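PDB 7MX5: Tol-Pal system protein TolB from Acinetobacter baumannii, which probably acts in the periplasm as part of the Tol-Pal system, which supports outer membrane invagination during cell division and outer membrane integrity. Local coordinates for residues 109-114 and 156-161; 172-177 and 216-221; 304-309 and 346-351; 357-362 and 395-400. One frame throughout, in Å; residues are numbered along the deposited sequence.

Contact 1 of 4, residues 109-114 and 156-161; sequences RIRQAG and DTDGEQ
Arg111 reaches across from the start of a helix to Asp158, and the two flat groups lie nearly coplanar, guanidinium and carboxylate planes 25° apart. NH2 of Arg111 meets OD2 of Asp158 at 2.5 Å in a salt bridge that is also a nearly straight hydrogen bond, the oxygen sitting at the guanidinium edge. Asp158 carries its CG between the backbone N and the carbonyl carbon (chi1 59°), which leaves OD1 to accept the amide of Glu160 and close an Asx turn on the type I turn from Asp156 to Gly159. A water in the guanidinium plane holds NE: it accepts from NE of Arg111 at 2.8 Å and donates to both OD1 of Asp158 and OD2 of Asp156. CG of Glu160 lies over one guanidinium face, 3.8 Å from CZ of Arg111, and CB packs against NE, while the carboxylate stays apart. Gln161 runs past the arginine stem, with CG 4.2 Å from CD of Arg111. Its OE1 takes a weak bond of 3.4 Å from NH1 of Arg109, in the guanidinium plane, and a second water links that oxygen weakly to the amide of Arg111. Arg109 brings NH1 there by bending at both chi2 and chi3. The contact joins the first turn of helix 110-126, which packs through Ala113 on strand 96-105, to the loop between strands 150-156 and 163-168 of the propeller, where OD1 of Asp156 forms a salt bridge with Arg135.

Contact 2 of 4, residues 172-177 and 216-221; sequences ILSPAW and NGAPSF
Ala176 packs its methyl against Pro219 and Phe221. The methyl of Ala176 points at the neighbouring strand, with CB 4.0 Å from CG of Pro219 and 4.4 Å from CE2 of Phe221. Towards the start of the strands, CD of Pro219 lies 3.6 Å from CB of Ser174. Carbonyl oxygens take a large share. O of Pro219 sits 3.2 Å from CB of Ala176, O of Ser174 lies against CD of Pro219, and O of Ala176 comes up at the edge of the Phe221 ring, near its plane, 4.0 Å from CE2. The two strands run almost parallel, 7° apart, but belong to different sheets: each is the innermost strand of its own blade in the six-bladed beta-propeller, so they meet by side chains and carbonyls around the central axis. Val187 and Ala185, on strand 183-188, next to 172-177 in its blade, lie against Pro219 and Phe221. Polar links are sparse. One water accepts from the amide of Phe221 at 3.0 Å and donates weakly to O of Trp177. OG of Ser174 packs 3.8 Å from CA of Ala218, while its hydrogen bond goes to Glu394. In strand 215-221, Asn216 and Gly217 both face Thr231 as a classic beta bulge.

Contact 3 of 4, residues 304-309 and 346-351; sequences NARGTL and SLDESP
Arg306 lies along the 348-350 backbone, joining the innermost strand 304-309 of one propeller blade to the loop that leads into strand 352-353 of the next blade. CB of Arg306 rests 3.7 Å from CA of Ser350. CG of Arg306 follows the same backbone, 4.1 Å from atom C of Glu349. The chain then turns at chi2 (82°), and CD of Arg306 comes to 3.2 Å from OD1 of Asp348. NE has its salt bridge elsewhere, with Glu262 on the neighbouring blade. CZ of Arg306 lies 3.4 Å from OD2 of Asp348, and NH1 comes to 2.8 Å from that oxygen, while NH2 lies farther off, 4.1 Å from it. Here OD2 stands over a guanidinium face, the two planes 82° apart, so charge attraction holds the salt bridge rather than an N-H aimed at the oxygen. Asp348, the centre of an inverse gamma turn, swings its carboxylate toward the arginine with CG anti to the backbone N (chi1 176°). The guanidinium thus has two acidic partners, Glu262 at NE and Asp348 at NH1. Glu349 turns the other way, to Arg393 and the amide of Glu394. A water donates to O of Gly307 and sits close to OG of Ser350. O of Arg306 packs on CD of Pro351, and CG2 of Thr308 ends 3.3 Å from O of Pro351.

Contact 4 of 4, residues 357-362 and 395-400; sequences GQMVVY and PAWAPK
Trp397 and Pro395 take up Met359 and Val361 between two strands whose directions lie 156° apart. The benzo part of the indole meets CB of Met359, with CH2 and CZ3 of Trp397 each 3.8 Å from it, and the methionine chain then bends at chi2 so that its sulfur heads off from the ring. Further along, CE3 of Trp397 lies 4.0 Å from CG1 of Val361. That valine has CG2 anti to the backbone N and CG1 between the N and the carbonyl carbon (chi1 66°), a setting that brings both methyls onto the proline: CG1 of Val361 is 3.8 Å and CG2 3.9 Å from CB of Pro395. CG of the same proline touches CA of Tyr362, while CB of Tyr362 points away from the other strand. All six touching residues are buried, and the attraction is apolar throughout. Strand 391-397, from the C-terminal end of the chain, forms the innermost strand of the first blade, next to strand 135-141, so that the C-terminal strand completes the blade begun by strand 135-141, closing the ring; strand 359-366 belongs to the last blade, and the contact packs one against the other. Around the first shell, Ile374 lies against Met359 and Val361, Leu372 against Pro395, and Phe381 against Met359. Ser354 and Pro355 touch the indole of Trp397. Ser352, which pairs by backbone with Val361, takes the amide of Trp397 on its OG, and Ala396 pairs with Ala137.

Overall arrangement
Contacts 2, 3 and 4 are all joints between neighbouring propeller blades, whereas contact 1 lies at the surface, where helix 110-126 meets a propeller loop. Contact 4 is the core of the set, its centre about 2 Å from the centre of the chain and wholly apolar; the other three lie 14 or 15 Å out. Charge and water hold contact 1, contact 3 mixes a salt bridge with close carbonyl packing, and contact 2 relies on alanine, proline and phenylalanine against carbonyl oxygens. Contact 4 touches each of the others: Thr157 packs on Trp397, Trp177 on Ala398 and Pro399, and Pro351 on Val360. Contacts 1 and 3 lie on opposite sides of the centre.

Contact 1 of 4, residues 109-114 and 156-161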
loop_
_atom_site.group_PDB
_atom_site.type_symbol
_atom_site.label_atom_id
_atom_site.label_comp_id
_atom_site.label_asym_id
_atom_site.label_seq_id
_atom_site.Cartn_x
_atom_site.Cartn_y
_atom_site.Cartn_z
ATOM N N ARG A 109 -13.846 -12.535 -13.218
ATOM C CA ARG A 109 -12.743 -11.681 -12.804
ATOM C C ARG A 109 -13.144 -10.230 -13.022
ATOM O O ARG A 109 -12.472 -9.486 -13.742
ATOM C CB ARG A 109 -11.468 -12.031 -13.574
ATOM C CG ARG A 109 -10.986 -13.455 -13.340
ATOM C CD ARG A 109 -10.814 -13.734 -11.856
ATOM N NE ARG A 109 -9.559 -13.200 -11.341
ATOM C CZ ARG A 109 -9.459 -12.417 -10.275
ATOM N NH1 ARG A 109 -10.525 -12.048 -9.585
ATOM N NH2 ARG A 109 -8.257 -11.992 -9.893
ATOM N N ILE A 110 -14.241 -9.825 -12.390
ATOM C CA ILE A 110 -14.885 -8.550 -12.692
ATOM C C ILE A 110 -14.287 -7.407 -11.881
ATOM O O ILE A 110 -14.120 -6.297 -12.394
ATOM C CB ILE A 110 -16.405 -8.686 -12.459
ATOM C CG1 ILE A 110 -17.105 -7.332 -12.566
ATOM C CG2 ILE A 110 -16.688 -9.351 -11.118
ATOM C CD1 ILE A 110 -17.361 -6.903 -13.986
ATOM N N ARG A 111 -13.951 -7.648 -10.610
ATOM C CA ARG A 111 -13.373 -6.586 -9.791
ATOM C C ARG A 111 -11.987 -6.189 -10.284
ATOM O O ARG A 111 -11.620 -5.010 -10.215
ATOM C CB ARG A 111 -13.318 -7.019 -8.326
ATOM C CG ARG A 111 -14.650 -6.900 -7.599
ATOM C CD ARG A 111 -14.459 -6.765 -6.093
ATOM N NE ARG A 111 -14.212 -5.387 -5.679
ATOM C CZ ARG A 111 -15.117 -4.418 -5.699
ATOM N NH1 ARG A 111 -16.358 -4.635 -6.103
ATOM N NH2 ARG A 111 -14.769 -3.198 -5.297
ATOM N N GLN A 112 -11.207 -7.151 -10.786
ATOM C CA GLN A 112 -9.901 -6.818 -11.343
ATOM C C GLN A 112 -10.031 -6.041 -12.648
ATOM O O GLN A 112 -9.175 -5.205 -12.955
ATOM C CB GLN A 112 -9.077 -8.091 -11.554
ATOM C CG GLN A 112 -9.566 -8.971 -12.692
ATOM C CD GLN A 112 -8.480 -9.857 -13.267
ATOM O OE1 GLN A 112 -7.899 -10.683 -12.562
ATOM N NE2 GLN A 112 -8.203 -9.692 -14.554
ATOM N N ALA A 113 -11.093 -6.290 -13.417
ATOM C CA ALA A 113 -11.277 -5.576 -14.675
ATOM C C ALA A 113 -11.633 -4.116 -14.431
ATOM O O ALA A 113 -11.138 -3.224 -15.131
ATOM C CB ALA A 113 -12.355 -6.259 -15.516
ATOM N N GLY A 114 -12.490 -3.850 -13.443
ATOM C CA GLY A 114 -12.821 -2.473 -13.119
ATOM C C GLY A 114 -11.629 -1.699 -12.597
ATOM O O GLY A 114 -11.462 -0.516 -12.904
ATOM N N ASP A 156 -7.371 -6.759 -1.912
ATOM C CA ASP A 156 -7.237 -5.687 -2.883
ATOM C C ASP A 156 -7.092 -4.344 -2.169
ATOM O O ASP A 156 -7.232 -4.235 -0.947
ATOM C CB ASP A 156 -8.439 -5.668 -3.826
ATOM C CG ASP A 156 -8.544 -6.927 -4.661
ATOM O OD1 ASP A 156 -7.498 -7.560 -4.915
ATOM O OD2 ASP A 156 -9.672 -7.285 -5.063
ATOM N N THR A 157 -6.812 -3.303 -2.957
ATOM C CA THR A 157 -6.604 -1.976 -2.388
ATOM C C THR A 157 -7.870 -1.404 -1.763
ATOM O O THR A 157 -7.785 -0.440 -0.997
ATOM C CB THR A 157 -6.071 -1.021 -3.456
ATOM O OG1 THR A 157 -7.080 -0.795 -4.448
ATOM C CG2 THR A 157 -4.835 -1.609 -4.119
ATOM N N ASP A 158 -9.037 -1.972 -2.069
ATOM C CA ASP A 158 -10.288 -1.575 -1.436
ATOM C C ASP A 158 -10.728 -2.555 -0.356
ATOM O O ASP A 158 -11.831 -2.414 0.184
ATOM C CB ASP A 158 -11.390 -1.418 -2.486
ATOM C CG ASP A 158 -11.638 -2.691 -3.278
ATOM O OD1 ASP A 158 -10.903 -3.681 -3.080
ATOM O OD2 ASP A 158 -12.575 -2.700 -4.105
ATOM N N GLY A 159 -9.893 -3.542 -0.029
ATOM C CA GLY A 159 -10.214 -4.532 0.974
ATOM C C GLY A 159 -10.999 -5.725 0.472
ATOM O O GLY A 159 -11.190 -6.683 1.233
ATOM N N GLU A 160 -11.454 -5.704 -0.776
ATOM C CA GLU A 160 -12.262 -6.794 -1.299
ATOM C C GLU A 160 -11.385 -7.968 -1.720
ATOM O O GLU A 160 -10.177 -7.834 -1.939
ATOM C CB GLU A 160 -13.108 -6.319 -2.481
ATOM C CG GLU A 160 -14.115 -5.236 -2.132
ATOM C CD GLU A 160 -15.256 -5.746 -1.270
ATOM O OE1 GLU A 160 -15.442 -6.978 -1.184
ATOM O OE2 GLU A 160 -15.969 -4.911 -0.675
ATOM N N GLN A 161 -12.021 -9.130 -1.837
ATOM C CA GLN A 161 -11.357 -10.377 -2.202
ATOM C C GLN A 161 -10.167 -10.681 -1.286
ATOM O O GLN A 161 -9.022 -10.734 -1.744
ATOM C CB GLN A 161 -10.918 -10.346 -3.660
ATOM C CG GLN A 161 -11.940 -9.737 -4.608
ATOM C CD GLN A 161 -12.021 -10.471 -5.931
ATOM O OE1 GLN A 161 -11.215 -10.238 -6.833
ATOM N NE2 GLN A 161 -12.997 -11.361 -6.056
HETATM O O HOH W 1 -11.421 -5.009 -5.335
HETATM O O HOH W 2 -13.347 -10.222 -9.573
#

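Contact 2 of 4, residues 172-177 and 216-221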
loop_
_atom_site.group_PDB
_atom_site.type_symbol
_atom_site.label_atom_id
_atom_site.label_comp_id
_atom_site.label_asym_id
_atom_site.label_seq_id
_atom_site.Cartn_x
_atom_site.Cartn_y
_atom_site.Cartn_z
ATOM N N ILE A 172 1.652 -13.292 14.578
ATOM C CA ILE A 172 2.180 -13.195 13.221
ATOM C C ILE A 172 2.470 -11.723 12.967
ATOM O O ILE A 172 1.560 -10.888 13.040
ATOM C CB ILE A 172 1.200 -13.751 12.176
ATOM C CG1 ILE A 172 1.045 -15.264 12.336
ATOM C CG2 ILE A 172 1.672 -13.408 10.771
ATOM C CD1 ILE A 172 -0.077 -15.849 11.504
ATOM N N LEU A 173 3.730 -11.402 12.679
ATOM C CA LEU A 173 4.175 -10.017 12.634
ATOM C C LEU A 173 4.915 -9.714 11.338
ATOM O O LEU A 173 5.530 -10.593 10.728
ATOM C CB LEU A 173 5.091 -9.682 13.822
ATOM C CG LEU A 173 4.706 -10.238 15.194
ATOM C CD1 LEU A 173 5.879 -10.138 16.155
ATOM C CD2 LEU A 173 3.494 -9.508 15.748
ATOM N N SER A 174 4.838 -8.446 10.932
ATOM C CA SER A 174 5.655 -7.834 9.889
ATOM C C SER A 174 5.582 -8.568 8.555
ATOM O O SER A 174 6.555 -9.222 8.156
ATOM C CB SER A 174 7.110 -7.751 10.353
ATOM O OG SER A 174 7.210 -7.082 11.597
ATOM N N PRO A 175 4.468 -8.479 7.831
ATOM C CA PRO A 175 4.446 -9.003 6.458
ATOM C C PRO A 175 5.283 -8.118 5.545
ATOM O O PRO A 175 5.169 -6.890 5.572
ATOM C CB PRO A 175 2.962 -8.972 6.072
ATOM C CG PRO A 175 2.212 -8.504 7.281
ATOM C CD PRO A 175 3.180 -7.888 8.230
ATOM N N ALA A 176 6.136 -8.750 4.742
ATOM C CA ALA A 176 7.029 -8.043 3.833
ATOM C C ALA A 176 6.908 -8.645 2.442
ATOM O O ALA A 176 6.958 -9.869 2.285
ATOM C CB ALA A 176 8.480 -8.108 4.314
ATOM N N TRP A 177 6.759 -7.785 1.440
ATOM C CA TRP A 177 6.542 -8.220 0.068
ATOM C C TRP A 177 7.871 -8.455 -0.637
ATOM O O TRP A 177 8.792 -7.639 -0.530
ATOM C CB TRP A 177 5.720 -7.184 -0.698
ATOM C CG TRP A 177 4.255 -7.254 -0.420
ATOM C CD1 TRP A 177 3.551 -6.483 0.456
ATOM C CD2 TRP A 177 3.308 -8.144 -1.024
ATOM N NE1 TRP A 177 2.223 -6.838 0.437
ATOM C CE2 TRP A 177 2.049 -7.855 -0.463
ATOM C CE3 TRP A 177 3.405 -9.157 -1.984
ATOM C CZ2 TRP A 177 0.894 -8.542 -0.830
ATOM C CZ3 TRP A 177 2.257 -9.837 -2.346
ATOM C CH2 TRP A 177 1.019 -9.527 -1.771
ATOM N N ASN A 216 13.986 -10.826 16.305
ATOM C CA ASN A 216 12.910 -9.857 16.469
ATOM C C ASN A 216 11.990 -9.822 15.256
ATOM O O ASN A 216 10.769 -9.704 15.407
ATOM C CB ASN A 216 13.484 -8.460 16.724
ATOM C CG ASN A 216 14.078 -8.318 18.110
ATOM O OD1 ASN A 216 15.215 -8.721 18.356
ATOM N ND2 ASN A 216 13.309 -7.739 19.026
ATOM N N GLY A 217 12.555 -9.922 14.056
ATOM C CA GLY A 217 11.761 -9.963 12.845
ATOM C C GLY A 217 11.978 -8.785 11.919
ATOM O O GLY A 217 13.121 -8.436 11.604
ATOM N N ALA A 218 10.878 -8.170 11.477
ATOM C CA ALA A 218 10.880 -7.037 10.558
ATOM C C ALA A 218 11.676 -7.352 9.297
ATOM O O ALA A 218 12.735 -6.753 9.067
ATOM C CB ALA A 218 11.441 -5.788 11.241
ATOM N N PRO A 219 11.209 -8.270 8.455
ATOM C CA PRO A 219 11.961 -8.601 7.242
ATOM C C PRO A 219 11.792 -7.546 6.161
ATOM O O PRO A 219 10.804 -6.809 6.116
ATOM C CB PRO A 219 11.359 -9.942 6.801
ATOM C CG PRO A 219 10.011 -10.003 7.427
ATOM C CD PRO A 219 9.955 -9.035 8.572
ATOM N N SER A 220 12.792 -7.481 5.286
ATOM C CA SER A 220 12.782 -6.576 4.147
ATOM C C SER A 220 13.720 -7.142 3.092
ATOM O O SER A 220 14.821 -7.592 3.419
ATOM C CB SER A 220 13.208 -5.158 4.544
ATOM O OG SER A 220 13.266 -4.307 3.412
ATOM N N PHE A 221 13.285 -7.113 1.838
ATOM C CA PHE A 221 13.965 -7.820 0.761
ATOM C C PHE A 221 14.697 -6.852 -0.158
ATOM O O PHE A 221 14.211 -5.750 -0.437
ATOM C CB PHE A 221 12.971 -8.656 -0.042
ATOM C CG PHE A 221 12.491 -9.871 0.688
ATOM C CD1 PHE A 221 13.292 -10.996 0.788
ATOM C CD2 PHE A 221 11.247 -9.881 1.296
ATOM C CE1 PHE A 221 12.858 -12.114 1.468
ATOM C CE2 PHE A 221 10.809 -10.995 1.975
ATOM C CZ PHE A 221 11.615 -12.114 2.063
HETATM O O HOH W 3 10.493 -6.005 1.781
#

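Contact 3 of 4, residues 304-309 and 346-351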
loop_
_atom_site.group_PDB
_atom_site.type_symbol
_atom_site.label_atom_id
_atom_site.label_comp_id
_atom_site.label_asym_id
_atom_site.label_seq_id
_atom_site.Cartn_x
_atom_site.Cartn_y
_atom_site.Cartn_z
ATOM N N ASN A 304 11.710 10.267 15.251
ATOM C CA ASN A 304 11.467 9.890 13.864
ATOM C C ASN A 304 11.860 8.430 13.717
ATOM O O ASN A 304 13.010 8.070 13.985
ATOM C CB ASN A 304 12.259 10.769 12.892
ATOM C CG ASN A 304 11.880 12.235 12.988
ATOM O OD1 ASN A 304 11.028 12.717 12.243
ATOM N ND2 ASN A 304 12.516 12.952 13.908
ATOM N N ALA A 305 10.915 7.590 13.307
ATOM C CA ALA A 305 11.157 6.154 13.309
ATOM C C ALA A 305 10.235 5.479 12.306
ATOM O O ALA A 305 9.316 6.094 11.760
ATOM C CB ALA A 305 10.958 5.567 14.708
ATOM N N ARG A 306 10.503 4.191 12.076
ATOM C CA ARG A 306 9.666 3.335 11.234
ATOM C C ARG A 306 9.527 3.909 9.825
ATOM O O ARG A 306 8.429 4.030 9.279
ATOM C CB ARG A 306 8.294 3.104 11.876
ATOM C CG ARG A 306 8.300 2.109 13.033
ATOM C CD ARG A 306 8.743 2.754 14.338
ATOM N NE ARG A 306 9.571 1.861 15.142
ATOM C CZ ARG A 306 10.076 2.172 16.329
ATOM N NH1 ARG A 306 9.852 3.349 16.890
ATOM N NH2 ARG A 306 10.825 1.279 16.969
ATOM N N GLY A 307 10.665 4.262 9.231
ATOM C CA GLY A 307 10.654 4.827 7.900
ATOM C C GLY A 307 10.571 3.766 6.818
ATOM O O GLY A 307 11.078 2.653 6.956
ATOM N N THR A 308 9.909 4.128 5.721
ATOM C CA THR A 308 9.829 3.279 4.543
ATOM C C THR A 308 10.029 4.141 3.305
ATOM O O THR A 308 9.742 5.340 3.311
ATOM C CB THR A 308 8.491 2.526 4.466
ATOM O OG1 THR A 308 8.473 1.695 3.299
ATOM C CG2 THR A 308 7.327 3.501 4.410
ATOM N N LEU A 309 10.531 3.518 2.243
ATOM C CA LEU A 309 10.931 4.227 1.036
ATOM C C LEU A 309 9.844 4.150 -0.026
ATOM O O LEU A 309 9.196 3.113 -0.196
ATOM C CB LEU A 309 12.234 3.652 0.472
ATOM C CG LEU A 309 13.538 3.956 1.212
ATOM C CD1 LEU A 309 13.546 5.381 1.740
ATOM C CD2 LEU A 309 13.765 2.958 2.335
ATOM N N SER A 346 -2.355 6.498 15.929
ATOM C CA SER A 346 -2.419 5.924 17.265
ATOM C C SER A 346 -1.388 4.829 17.502
ATOM O O SER A 346 -1.262 4.358 18.637
ATOM C CB SER A 346 -3.821 5.360 17.531
ATOM O OG SER A 346 -4.819 6.340 17.305
ATOM N N LEU A 347 -0.649 4.418 16.474
ATOM C CA LEU A 347 0.255 3.282 16.577
ATOM C C LEU A 347 1.638 3.668 16.078
ATOM O O LEU A 347 1.774 4.244 14.994
ATOM C CB LEU A 347 -0.277 2.087 15.780
ATOM C CG LEU A 347 -1.638 1.553 16.228
ATOM C CD1 LEU A 347 -2.141 0.492 15.266
ATOM C CD2 LEU A 347 -1.553 1.006 17.644
ATOM N N ASP A 348 2.659 3.350 16.874
ATOM C CA ASP A 348 4.053 3.506 16.464
ATOM C C ASP A 348 4.399 2.319 15.568
ATOM O O ASP A 348 5.021 1.336 15.979
ATOM C CB ASP A 348 4.965 3.594 17.683
ATOM C CG ASP A 348 6.432 3.672 17.313
ATOM O OD1 ASP A 348 6.759 4.325 16.301
ATOM O OD2 ASP A 348 7.260 3.082 18.040
ATOM N N GLU A 349 3.970 2.418 14.311
ATOM C CA GLU A 349 4.045 1.310 13.372
ATOM C C GLU A 349 4.381 1.844 11.987
ATOM O O GLU A 349 4.015 2.967 11.631
ATOM C CB GLU A 349 2.726 0.527 13.347
ATOM C CG GLU A 349 2.786 -0.817 12.645
ATOM C CD GLU A 349 1.792 -1.807 13.222
ATOM O OE1 GLU A 349 2.040 -2.322 14.333
ATOM O OE2 GLU A 349 0.757 -2.059 12.574
ATOM N N SER A 350 5.070 1.022 11.206
ATOM C CA SER A 350 5.577 1.466 9.913
ATOM C C SER A 350 4.435 1.704 8.931
ATOM O O SER A 350 3.523 0.874 8.834
ATOM C CB SER A 350 6.545 0.431 9.344
ATOM O OG SER A 350 7.511 1.042 8.509
ATOM N N PRO A 351 4.441 2.810 8.199
ATOM C CA PRO A 351 3.510 2.984 7.083
ATOM C C PRO A 351 4.034 2.243 5.857
ATOM O O PRO A 351 5.074 1.588 5.893
ATOM C CB PRO A 351 3.485 4.503 6.862
ATOM C CG PRO A 351 4.505 5.094 7.818
ATOM C CD PRO A 351 5.322 3.974 8.372
HETATM O O HOH W 4 9.893 0.462 8.659
#

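Contact 4 of 4, residues 357-362 and 395-400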
loop_
_atom_site.group_PDB
_atom_site.type_symbol
_atom_site.label_atom_id
_atom_site.label_comp_id
_atom_site.label_asym_id
_atom_site.label_seq_id
_atom_site.Cartn_x
_atom_site.Cartn_y
_atom_site.Cartn_z
ATOM N N GLY A 357 3.483 6.036 -5.299
ATOM C CA GLY A 357 3.941 7.066 -4.390
ATOM C C GLY A 357 2.938 8.154 -4.093
ATOM O O GLY A 357 3.290 9.130 -3.424
ATOM N N GLN A 358 1.701 8.023 -4.572
ATOM C CA GLN A 358 0.666 9.010 -4.299
ATOM C C GLN A 358 -0.175 8.666 -3.079
ATOM O O GLN A 358 -0.843 9.553 -2.535
ATOM C CB GLN A 358 -0.250 9.166 -5.518
ATOM C CG GLN A 358 0.484 9.491 -6.809
ATOM C CD GLN A 358 1.472 10.629 -6.645
ATOM O OE1 GLN A 358 2.672 10.460 -6.865
ATOM N NE2 GLN A 358 0.971 11.798 -6.260
ATOM N N MET A 359 -0.157 7.410 -2.640
ATOM C CA MET A 359 -0.928 6.958 -1.495
ATOM C C MET A 359 0.004 6.381 -0.437
ATOM O O MET A 359 1.170 6.076 -0.704
ATOM C CB MET A 359 -1.962 5.900 -1.905
ATOM C CG MET A 359 -3.139 6.435 -2.706
ATOM S SD MET A 359 -4.239 7.481 -1.738
ATOM C CE MET A 359 -5.370 8.046 -3.005
ATOM N N VAL A 360 -0.526 6.230 0.772
ATOM C CA VAL A 360 0.205 5.606 1.871
ATOM C C VAL A 360 -0.807 4.952 2.801
ATOM O O VAL A 360 -1.853 5.530 3.109
ATOM C CB VAL A 360 1.094 6.626 2.618
ATOM C CG1 VAL A 360 0.269 7.796 3.123
ATOM C CG2 VAL A 360 1.834 5.954 3.766
ATOM N N VAL A 361 -0.500 3.734 3.234
ATOM C CA VAL A 361 -1.361 2.987 4.142
ATOM C C VAL A 361 -0.656 2.859 5.485
ATOM O O VAL A 361 0.576 2.764 5.562
ATOM C CB VAL A 361 -1.735 1.601 3.567
ATOM C CG1 VAL A 361 -0.505 0.712 3.449
ATOM C CG2 VAL A 361 -2.812 0.933 4.416
ATOM N N TYR A 362 -1.448 2.882 6.554
ATOM C CA TYR A 362 -0.919 2.776 7.906
ATOM C C TYR A 362 -2.024 2.272 8.820
ATOM O O TYR A 362 -3.211 2.338 8.486
ATOM C CB TYR A 362 -0.369 4.119 8.405
ATOM C CG TYR A 362 -1.404 5.220 8.481
ATOM C CD1 TYR A 362 -1.830 5.881 7.336
ATOM C CD2 TYR A 362 -1.956 5.598 9.699
ATOM C CE1 TYR A 362 -2.776 6.887 7.401
ATOM C CE2 TYR A 362 -2.903 6.602 9.774
ATOM C CZ TYR A 362 -3.308 7.243 8.622
ATOM O OH TYR A 362 -4.252 8.242 8.689
ATOM N N PRO A 395 0.401 -3.021 7.788
ATOM C CA PRO A 395 0.104 -3.183 6.363
ATOM C C PRO A 395 1.365 -3.105 5.516
ATOM O O PRO A 395 2.381 -2.527 5.905
ATOM C CB PRO A 395 -0.833 -2.008 6.065
ATOM C CG PRO A 395 -0.401 -0.956 7.023
ATOM C CD PRO A 395 0.039 -1.677 8.275
ATOM N N ALA A 396 1.280 -3.708 4.331
ATOM C CA ALA A 396 2.394 -3.700 3.386
ATOM C C ALA A 396 1.821 -3.707 1.976
ATOM O O ALA A 396 1.307 -4.733 1.520
ATOM C CB ALA A 396 3.320 -4.892 3.610
ATOM N N TRP A 397 1.906 -2.567 1.296
ATOM C CA TRP A 397 1.414 -2.461 -0.071
ATOM C C TRP A 397 2.329 -3.227 -1.017
ATOM O O TRP A 397 3.546 -3.023 -1.020
ATOM C CB TRP A 397 1.329 -0.993 -0.487
ATOM C CG TRP A 397 0.222 -0.685 -1.452
ATOM C CD1 TRP A 397 -0.072 -1.354 -2.605
ATOM C CD2 TRP A 397 -0.731 0.380 -1.351
ATOM N NE1 TRP A 397 -1.151 -0.773 -3.226
ATOM C CE2 TRP A 397 -1.575 0.293 -2.477
ATOM C CE3 TRP A 397 -0.955 1.397 -0.418
ATOM C CZ2 TRP A 397 -2.625 1.184 -2.694
ATOM C CZ3 TRP A 397 -1.998 2.281 -0.635
ATOM C CH2 TRP A 397 -2.819 2.168 -1.764
ATOM N N ALA A 398 1.742 -4.112 -1.820
ATOM C CA ALA A 398 2.530 -4.896 -2.758
ATOM C C ALA A 398 3.143 -3.986 -3.821
ATOM O O ALA A 398 2.464 -3.101 -4.350
ATOM C CB ALA A 398 1.671 -5.971 -3.422
ATOM N N PRO A 399 4.412 -4.178 -4.155
ATOM C CA PRO A 399 5.082 -3.307 -5.125
ATOM C C PRO A 399 4.661 -3.645 -6.552
ATOM O O PRO A 399 3.885 -4.566 -6.804
ATOM C CB PRO A 399 6.563 -3.614 -4.891
ATOM C CG PRO A 399 6.563 -5.039 -4.457
ATOM C CD PRO A 399 5.326 -5.198 -3.611
ATOM N N LYS A 400 5.195 -2.873 -7.492
ATOM C CA LYS A 400 4.925 -3.079 -8.909
ATOM C C LYS A 400 6.217 -3.370 -9.665
ATOM O O LYS A 400 7.311 -3.265 -9.109
ATOM C CB LYS A 400 4.227 -1.856 -9.508
ATOM C CG LYS A 400 2.797 -2.112 -9.957
ATOM C CD LYS A 400 1.899 -2.447 -8.776
ATOM C CE LYS A 400 0.443 -2.547 -9.201
ATOM N NZ LYS A 400 0.076 -1.486 -10.179
ATOM O OXT LYS A 400 6.199 -3.719 -10.845
#